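Putative membrane protein (Corynebacterium diphtheriae NCTC 13129, PDB 3C8I) is of unknown function but is a putative membrane protein of the DUF3239 family, represented here by its C-terminal part, built round an antiparallel sheet. Local coordinates at residues N126-D129 with Q130-T134. Sequence-based numbering, arbitrary orientation.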
ATOM      1  N   ASN B 126       5.526  24.764  -7.301  1.00 38.78           N
ATOM      2  CA  ASN B 126       4.507  25.482  -6.538  1.00 39.36           C
ATOM      3  C   ASN B 126       3.103  24.893  -6.643  1.00 40.16           C
ATOM      4  O   ASN B 126       2.240  25.215  -5.825  1.00 41.02           O
ATOM      5  CB  ASN B 126       4.528  27.013  -6.848  1.00 39.41           C
ATOM      6  CG  ASN B 126       4.347  27.350  -8.343  1.00 39.18           C
ATOM      7  OD1 ASN B 126       3.629  26.672  -9.076  1.00 39.12           O
ATOM      8  ND2 ASN B 126       4.982  28.449  -8.781  1.00 42.40           N
ATOM      9  N   LYS B 127       2.876  23.973  -7.591  1.00 40.46           N
ATOM     10  CA  LYS B 127       1.575  23.277  -7.689  1.00 40.38           C
ATOM     11  C   LYS B 127       1.428  22.091  -6.734  1.00 40.19           C
ATOM     12  O   LYS B 127       0.446  21.357  -6.832  1.00 39.69           O
ATOM     13  CB  LYS B 127       1.283  22.819  -9.130  1.00 40.71           C
ATOM     14  CG  LYS B 127       1.211  23.948 -10.145  1.00 41.42           C
ATOM     15  CD  LYS B 127       0.486  23.534 -11.426  1.00 41.96           C
ATOM     16  CE  LYS B 127       0.399  24.675 -12.461  1.00 43.94           C
ATOM     17  NZ  LYS B 127       0.360  26.086 -11.895  1.00 47.33           N
ATOM     18  N   LEU B 128       2.369  21.913  -5.805  1.00 40.10           N
ATOM     19  CA  LEU B 128       2.325  20.813  -4.831  1.00 40.40           C
ATOM     20  C   LEU B 128       0.951  20.580  -4.211  1.00 40.81           C
ATOM     21  O   LEU B 128       0.492  19.460  -4.080  1.00 39.85           O
ATOM     22  CB  LEU B 128       3.360  21.047  -3.709  1.00 40.57           C
ATOM     23  CG  LEU B 128       3.461  20.042  -2.544  1.00 40.54           C
ATOM     24  CD1 LEU B 128       3.836  18.656  -3.048  1.00 39.90           C
ATOM     25  CD2 LEU B 128       4.477  20.526  -1.480  1.00 39.95           C
ATOM     26  N   ASP B 129       0.292  21.646  -3.787  1.00 41.70           N
ATOM     27  CA  ASP B 129      -0.983  21.455  -3.103  1.00 42.38           C
ATOM     28  C   ASP B 129      -2.070  21.027  -4.074  1.00 41.80           C
ATOM     29  O   ASP B 129      -2.844  20.168  -3.735  1.00 41.33           O
ATOM     30  CB  ASP B 129      -1.341  22.690  -2.276  1.00 43.51           C
ATOM     31  CG  ASP B 129      -0.417  22.842  -1.069  1.00 47.00           C
ATOM     32  OD1 ASP B 129      -0.398  21.909  -0.225  1.00 52.09           O
ATOM     33  OD2 ASP B 129       0.314  23.859  -0.980  1.00 52.12           O
ATOM     34  N   GLN B 130      -2.090  21.571  -5.293  1.00 41.82           N
ATOM     35  CA  GLN B 130      -2.973  21.045  -6.341  1.00 42.34           C
ATOM     36  C   GLN B 130      -2.747  19.539  -6.565  1.00 42.08           C
ATOM     37  O   GLN B 130      -3.712  18.762  -6.604  1.00 41.23           O
ATOM     38  CB  GLN B 130      -2.778  21.795  -7.658  1.00 42.23           C
ATOM     39  CG  GLN B 130      -3.275  23.239  -7.671  1.00 43.89           C
ATOM     40  CD  GLN B 130      -2.938  23.930  -8.992  1.00 44.90           C
ATOM     41  OE1 GLN B 130      -3.211  23.394 -10.081  1.00 48.58           O
ATOM     42  NE2 GLN B 130      -2.324  25.106  -8.906  1.00 47.79           N
ATOM     43  N   VAL B 131      -1.479  19.120  -6.687  1.00 41.77           N
ATOM     44  CA  VAL B 131      -1.178  17.684  -6.904  1.00 42.25           C
ATOM     45  C   VAL B 131      -1.669  16.850  -5.746  1.00 42.69           C
ATOM     46  O   VAL B 131      -2.296  15.801  -5.935  1.00 42.45           O
ATOM     47  CB  VAL B 131       0.330  17.376  -7.102  1.00 41.44           C
ATOM     48  CG1 VAL B 131       0.516  15.863  -7.353  1.00 40.70           C
ATOM     49  CG2 VAL B 131       0.885  18.182  -8.234  1.00 39.48           C
ATOM     50  N   ARG B 132      -1.410  17.317  -4.530  1.00 43.94           N
ATOM     51  CA  ARG B 132      -1.864  16.561  -3.363  1.00 44.90           C
ATOM     52  C   ARG B 132      -3.394  16.580  -3.205  1.00 44.82           C
ATOM     53  O   ARG B 132      -3.913  15.786  -2.437  1.00 44.68           O
ATOM     54  CB  ARG B 132      -1.165  17.037  -2.081  1.00 45.67           C
ATOM     55  CG  ARG B 132       0.340  16.730  -2.085  1.00 47.77           C
ATOM     56  CD  ARG B 132       0.968  16.824  -0.700  1.00 47.51           C
ATOM     57  NE  ARG B 132       1.012  18.186  -0.180  1.00 49.30           N
ATOM     58  CZ  ARG B 132       1.803  18.600   0.812  1.00 49.44           C
ATOM     59  NH1 ARG B 132       2.634  17.765   1.420  1.00 49.38           N
ATOM     60  NH2 ARG B 132       1.763  19.870   1.203  1.00 49.82           N
ATOM     61  N   GLU B 133      -4.111  17.456  -3.928  1.00 45.08           N
ATOM     62  CA  GLU B 133      -5.601  17.439  -3.904  1.00 44.53           C
ATOM     63  C   GLU B 133      -6.201  16.363  -4.822  1.00 43.91           C
ATOM     64  O   GLU B 133      -7.403  16.111  -4.765  1.00 43.82           O
ATOM     65  CB  GLU B 133      -6.231  18.787  -4.300  1.00 45.87           C
ATOM     66  CG  GLU B 133      -5.864  20.057  -3.486  1.00 48.45           C
ATOM     67  CD  GLU B 133      -6.119  19.972  -1.972  1.00 51.98           C
ATOM     68  OE1 GLU B 133      -6.607  18.925  -1.492  1.00 55.12           O
ATOM     69  OE2 GLU B 133      -5.820  20.972  -1.258  1.00 52.05           O
ATOM     70  N   THR B 134      -5.382  15.747  -5.679  1.00 42.37           N
ATOM     71  CA  THR B 134      -5.854  14.693  -6.588  1.00 41.07           C
ATOM     72  C   THR B 134      -5.923  13.383  -5.813  1.00 40.11           C
ATOM     73  O   THR B 134      -5.289  13.263  -4.772  1.00 39.89           O
ATOM     74  CB  THR B 134      -4.901  14.542  -7.799  1.00 40.63           C
ATOM     75  OG1 THR B 134      -3.674  13.922  -7.378  1.00 38.91           O
ATOM     76  CG2 THR B 134      -4.619  15.908  -8.430  1.00 39.65           C
TER
HETATM   77  O   HOH W   1      -1.008  24.532  -5.322  1.00 59.84           O
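Leu128 and Arg132, one turn apart on a short helix, form the close-packed side of this contact. The leucine's branched isopropyl end lies over one face of the guanidinium, offset toward its rim, with CG 3.7 Å above the plane and CD2 3.9 Å from Arg132 NH2. A bend at chi3 (-68°) folds the arginine back over the leucine and brings its edge to Asp129. There NH2 donates almost straight (176°) to Asp129 OD1 at 3.3 Å, in the guanidinium plane and on the syn side of the carboxylate but 32° out of its plane, completing a rather long salt bridge. Arginine suits the place because its flat head can rest on hydrocarbon while its rim meets acids; NH1 has a second one in Glu23.

The backbone bonds Val131 N to Lys127 O (3.0 Å) and Arg132 N to Leu128 O (2.9 Å) hold the turn, with Lys127 at the N-cap position. On the looser, more solvent-facing side, which suits long polar chains, Gln130 and Lys127 merely graze, and a water accepts from Gln130 N. At the far end Thr134 OG1 donates to Val131 O at 2.7 Å. Leu128 and Val131, branched and apolar as burial requires, seat the helix against strands 16-24, 29-36, 47-54 and 138-140.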